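Local coordinates for citrate synthase (Metallosphaera sedula, PDB 6ABX), which probably condenses oxaloacetate with acetyl-CoA and hydrolyses the product to citrate and CoA, the entry step of the tricarboxylic acid cycle, at residues A[90-93]-A[94-97]; A[97-100]-A[101-104]. All coordinates share one frame; numbering follows the deposited sequence.

Contact 1 of 2, residues A[90-93]-A[94-97]; sequences NPMD and ILRT
Asp93 and Arg96 form an i/i+3 salt bridge in the first turns of helix 91-105, whose N-cap is Asn90. Asp93 OD1 lies 3.0 Å from Arg96 NH1; the two side chains run side by side, with carboxylate and guanidinium planes 32° apart. The arginine chain bends at chi3 (64°), which folds the guanidinium back until the CA of Asp93 sits over the centre of one face, 4.0 Å above its plane. Asp93 OD1 also forms a salt bridge with Lys210 NZ, so the carboxylate is shared between two cations, which would probably favour its charged form. Arg96 NE bonds Ser100 OG of the second subunit, placing the ion pair at the dimer interface.

At the cap, Asn90 OD1 accepts two weak bonds, from Met92 N and Asp93 N, while Asn90 O receives Ile94 N at 3.0 Å, the first i/i+4 bond of the helix.

Apolar contact across the turn is slight: Met92 SD approaches Leu95 CD2 at 4.4 Å. Both side chains also meet Ile206 of helix 198-209, and that of Met92 stands about 11 Å from a bound citrate.

Thr97 OG1, itself hydrogen-bonded to Ser100 OG of the second subunit, is one of two donors to Asp93 O. Thr97 N at 3.0 Å and Thr97 OG1 at 2.8 Å reach Asp93 O from opposite faces of the carbonyl plane; the hydroxyl is tilted 26° from that plane.

Contact 2 of 2, residues A[97-100]-A[101-104]; sequences TTVS and MMGL
Thr97 and Met101 meet one turn apart on helix 91-105, where CG and SD of the methionine pass the threonine before the chain bends away at chi3 (68°). Met101 CG stands anti to its own carbonyl carbon (chi1 -66°), a setting that leaves it beside the backbone N and 3.3 Å from Thr97 O. Farther out, the sulfur passes the threonine methyl, with Met101 SD 4.3 Å from Thr97 CG2. Thr97 O also accepts Met101 N at 2.9 Å, so backbone bond and side-chain contact converge on one atom.

Val99 and Met102 make the second pairing, on another side of the helix. Met102 CB rests 3.4 Å from Val99 O, and at the far end of the chain the methyl Met102 CE lies 4.4 Å from Val99 CG2. This is a loose apolar touch at i/i+3 spacing. Gly103 N bonds Val99 O at 3.1 Å, continuing the regular i/i+4 pattern.

Ser100 serves a different partner: its OG is hydrogen-bonded to Thr97 OG1 of the second subunit, while its backbone carbonyl stays within the helix. One turn on, Leu104 N bonds Ser100 O at 3.0 Å.

The helix is thus enclosed on several sides. Val99 packs on helices 112-134 and 198-209, Met102 on helix 112-134, and Met101 on Ile78 of helix 76-85, while Met101 and Leu104 also reach Thr97 and Phe81 of the second subunit, respectively.

How the contacts relate
Contacts 1 and 2 are successive portions of helix 91-105, sharing Thr97, with centres 10 Å apart. Both are buried in the assembled dimer, and both border the second subunit. The helical backbone bonds run through both, but the side-chain chemistry follows position: 90-97 holds the capped start of the helix and a charged pair, and lies nearer the chain's centre (about 14 Å against 18 Å) and the citrate site, whereas 97-104 adds apolar methionine and valine contacts and no salt bridge across its segments. Helices 112-134 and 198-209 flank both; helix 324-343 packs on the first and helix 76-85 on the second. Across the dimer, contact 1 meets contact 2 of the other copy.

Contact 1 of 2, residues A[90-93]-A[94-97]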
ATOM      1  N   ASN A  90      -0.273  14.094  10.520  1.00 15.23           N
ATOM      2  CA  ASN A  90       0.714  13.089  10.834  1.00 16.87           C
ATOM      3  C   ASN A  90       1.713  13.085   9.692  1.00 15.05           C
ATOM      4  O   ASN A  90       1.340  13.087   8.520  1.00 14.71           O
ATOM      5  CB  ASN A  90       0.036  11.728  11.031  1.00 16.96           C
ATOM      6  CG  ASN A  90       1.052  10.642  11.272  1.00 20.00           C
ATOM      7  OD1 ASN A  90       1.772  10.329  10.366  1.00 21.70           O
ATOM      8  ND2 ASN A  90       1.022   9.973  12.415  1.00 25.04           N
ATOM      9  N   PRO A  91       3.031  13.167   9.958  1.00 14.22           N
ATOM     10  CA  PRO A  91       3.955  13.368   8.854  1.00 14.83           C
ATOM     11  C   PRO A  91       3.986  12.193   7.876  1.00 12.19           C
ATOM     12  O   PRO A  91       4.233  12.392   6.703  1.00 12.66           O
ATOM     13  CB  PRO A  91       5.321  13.525   9.511  1.00 16.84           C
ATOM     14  CG  PRO A  91       5.087  13.637  10.985  1.00 18.74           C
ATOM     15  CD  PRO A  91       3.638  13.340  11.271  1.00 16.56           C
ATOM     16  N   MET A  92       3.738  10.990   8.381  1.00 11.98           N
ATOM     17  CA  MET A  92       3.638   9.813   7.479  1.00 12.56           C
ATOM     18  C   MET A  92       2.386   9.902   6.596  1.00 12.68           C
ATOM     19  O   MET A  92       2.433   9.548   5.422  1.00 12.13           O
ATOM     20  CB  MET A  92       3.695   8.515   8.305  1.00 13.06           C
ATOM     21  CG  MET A  92       5.106   8.156   8.741  1.00 13.56           C
ATOM     22  SD  MET A  92       6.313   7.832   7.400  1.00 13.60           S
ATOM     23  CE  MET A  92       5.981   6.093   7.140  1.00 14.36           C
ATOM     24  N   ASP A  93       1.292  10.484   7.095  1.00 11.75           N
ATOM     25  CA  ASP A  93       0.124  10.750   6.280  1.00 12.65           C
ATOM     26  C   ASP A  93       0.452  11.775   5.204  1.00 11.34           C
ATOM     27  O   ASP A  93      -0.015  11.659   4.094  1.00 12.28           O
ATOM     28  CB  ASP A  93      -1.079  11.250   7.090  1.00 13.53           C
ATOM     29  CG  ASP A  93      -1.622  10.203   8.073  1.00 17.14           C
ATOM     30  OD1 ASP A  93      -1.149   9.046   8.031  1.00 17.74           O
ATOM     31  OD2 ASP A  93      -2.506  10.560   8.922  1.00 18.29           O
ATOM     32  N   ILE A  94       1.250  12.801   5.546  1.00 11.74           N
ATOM     33  CA  ILE A  94       1.620  13.791   4.580  1.00 11.11           C
ATOM     34  C   ILE A  94       2.474  13.131   3.493  1.00 11.65           C
ATOM     35  O   ILE A  94       2.261  13.329   2.348  1.00 11.19           O
ATOM     36  CB  ILE A  94       2.355  14.965   5.246  1.00 12.00           C
ATOM     37  CG1 ILE A  94       1.433  15.709   6.213  1.00 12.47           C
ATOM     38  CG2 ILE A  94       2.900  15.904   4.180  1.00 12.60           C
ATOM     39  CD1 ILE A  94       2.153  16.760   7.052  1.00 13.35           C
ATOM     40  N   LEU A  95       3.447  12.318   3.907  1.00 11.94           N
ATOM     41  CA  LEU A  95       4.327  11.689   2.938  1.00 12.64           C
ATOM     42  C   LEU A  95       3.541  10.696   2.061  1.00 12.18           C
ATOM     43  O   LEU A  95       3.749  10.677   0.843  1.00 13.04           O
ATOM     44  CB  LEU A  95       5.443  10.950   3.679  1.00 12.86           C
ATOM     45  CG  LEU A  95       6.519  10.384   2.745  1.00 13.84           C
ATOM     46  CD1 LEU A  95       7.258  11.511   2.061  1.00 15.29           C
ATOM     47  CD2 LEU A  95       7.481   9.449   3.482  1.00 14.80           C
ATOM     48  N   ARG A  96       2.614   9.927   2.678  1.00 12.59           N
ATOM     49  CA  ARG A  96       1.745   8.981   1.920  1.00 12.35           C
ATOM     50  C   ARG A  96       1.029   9.780   0.821  1.00 12.66           C
ATOM     51  O   ARG A  96       0.987   9.397  -0.377  1.00 11.72           O
ATOM     52  CB  ARG A  96       0.779   8.277   2.868  1.00 12.62           C
ATOM     53  CG  ARG A  96      -0.094   7.184   2.263  1.00 13.72           C
ATOM     54  CD  ARG A  96      -1.120   6.766   3.309  1.00 14.39           C
ATOM     55  NE  ARG A  96      -2.065   7.810   3.689  1.00 14.08           N
ATOM     56  CZ  ARG A  96      -2.535   8.057   4.885  1.00 15.94           C
ATOM     57  NH1 ARG A  96      -2.260   7.242   5.894  1.00 18.98           N
ATOM     58  NH2 ARG A  96      -3.359   9.081   5.078  1.00 13.88           N
ATOM     59  N   THR A  97       0.424  10.904   1.215  1.00 11.70           N
ATOM     60  CA  THR A  97      -0.405  11.698   0.304  1.00 12.81           C
ATOM     61  C   THR A  97       0.430  12.360  -0.805  1.00 14.12           C
ATOM     62  O   THR A  97       0.060  12.317  -2.010  1.00 13.49           O
ATOM     63  CB  THR A  97      -1.223  12.753   1.044  1.00 13.50           C
ATOM     64  OG1 THR A  97      -1.917  12.121   2.121  1.00 14.25           O
ATOM     65  CG2 THR A  97      -2.154  13.437   0.063  1.00 15.42           C
TER

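Contact 2 of 2, residues A[97-100]-A[101-104]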
ATOM      1  N   THR A  97       0.424  10.904   1.215  1.00 11.70           N
ATOM      2  CA  THR A  97      -0.405  11.698   0.304  1.00 12.81           C
ATOM      3  C   THR A  97       0.430  12.360  -0.805  1.00 14.12           C
ATOM      4  O   THR A  97       0.060  12.317  -2.010  1.00 13.49           O
ATOM      5  CB  THR A  97      -1.223  12.753   1.044  1.00 13.50           C
ATOM      6  OG1 THR A  97      -1.917  12.121   2.121  1.00 14.25           O
ATOM      7  CG2 THR A  97      -2.154  13.437   0.063  1.00 15.42           C
ATOM      8  N   THR A  98       1.624  12.879  -0.464  1.00 13.57           N
ATOM      9  CA  THR A  98       2.452  13.567  -1.467  1.00 13.59           C
ATOM     10  C   THR A  98       3.106  12.598  -2.456  1.00 13.43           C
ATOM     11  O   THR A  98       3.206  12.937  -3.613  1.00 13.02           O
ATOM     12  CB  THR A  98       3.468  14.531  -0.824  1.00 14.45           C
ATOM     13  OG1 THR A  98       4.278  13.785   0.078  1.00 17.39           O
ATOM     14  CG2 THR A  98       2.792  15.636  -0.047  1.00 17.49           C
ATOM     15  N   VAL A  99       3.549  11.400  -2.042  1.00 12.83           N
ATOM     16  CA  VAL A  99       4.019  10.414  -2.984  1.00 13.64           C
ATOM     17  C   VAL A  99       2.877   9.944  -3.886  1.00 13.22           C
ATOM     18  O   VAL A  99       3.091   9.707  -5.077  1.00 13.97           O
ATOM     19  CB  VAL A  99       4.767   9.259  -2.279  1.00 15.24           C
ATOM     20  CG1 VAL A  99       5.205   8.164  -3.256  1.00 15.59           C
ATOM     21  CG2 VAL A  99       5.962   9.791  -1.495  1.00 16.00           C
ATOM     22  N   SER A 100       1.658   9.850  -3.343  1.00 13.92           N
ATOM     23  CA  SER A 100       0.475   9.545  -4.158  1.00 12.66           C
ATOM     24  C   SER A 100       0.271  10.621  -5.230  1.00 11.78           C
ATOM     25  O   SER A 100       0.037  10.316  -6.401  1.00 13.37           O
ATOM     26  CB  SER A 100      -0.735   9.351  -3.288  1.00 13.36           C
ATOM     27  OG  SER A 100      -1.873   8.937  -4.074  1.00 12.93           O
ATOM     28  N   MET A 101       0.413  11.887  -4.832  1.00 12.53           N
ATOM     29  CA  MET A 101       0.298  13.017  -5.765  1.00 13.98           C
ATOM     30  C   MET A 101       1.414  12.991  -6.803  1.00 13.93           C
ATOM     31  O   MET A 101       1.168  13.229  -7.973  1.00 15.63           O
ATOM     32  CB  MET A 101       0.304  14.363  -5.048  1.00 13.95           C
ATOM     33  CG  MET A 101      -0.865  14.569  -4.193  1.00 14.77           C
ATOM     34  SD  MET A 101      -0.690  16.014  -3.066  1.00 18.30           S
ATOM     35  CE  MET A 101      -0.703  17.379  -4.224  1.00 17.36           C
ATOM     36  N   MET A 102       2.630  12.668  -6.389  1.00 15.60           N
ATOM     37  CA  MET A 102       3.743  12.565  -7.288  1.00 15.30           C
ATOM     38  C   MET A 102       3.454  11.563  -8.419  1.00 15.02           C
ATOM     39  O   MET A 102       3.749  11.827  -9.604  1.00 15.75           O
ATOM     40  CB  MET A 102       4.965  12.113  -6.466  1.00 17.04           C
ATOM     41  CG  MET A 102       6.239  12.728  -6.798  1.00 20.78           C
ATOM     42  SD  MET A 102       7.440  11.862  -5.694  1.00 21.12           S
ATOM     43  CE  MET A 102       7.369  12.903  -4.248  1.00 18.81           C
ATOM     44  N   GLY A 103       2.903  10.393  -8.058  1.00 13.94           N
ATOM     45  CA  GLY A 103       2.527   9.330  -8.968  1.00 14.49           C
ATOM     46  C   GLY A 103       1.434   9.805  -9.945  1.00 14.61           C
ATOM     47  O   GLY A 103       1.495   9.546 -11.129  1.00 15.45           O
ATOM     48  N   LEU A 104       0.415  10.487  -9.416  1.00 15.17           N
ATOM     49  CA  LEU A 104      -0.689  11.014 -10.175  1.00 16.30           C
ATOM     50  C   LEU A 104      -0.163  12.003 -11.208  1.00 16.05           C
ATOM     51  O   LEU A 104      -0.585  11.970 -12.352  1.00 18.14           O
ATOM     52  CB  LEU A 104      -1.660  11.690  -9.207  1.00 17.16           C
ATOM     53  CG  LEU A 104      -2.813  12.492  -9.820  1.00 20.59           C
ATOM     54  CD1 LEU A 104      -3.667  11.669 -10.727  1.00 22.56           C
ATOM     55  CD2 LEU A 104      -3.683  13.068  -8.709  1.00 21.87           C
TER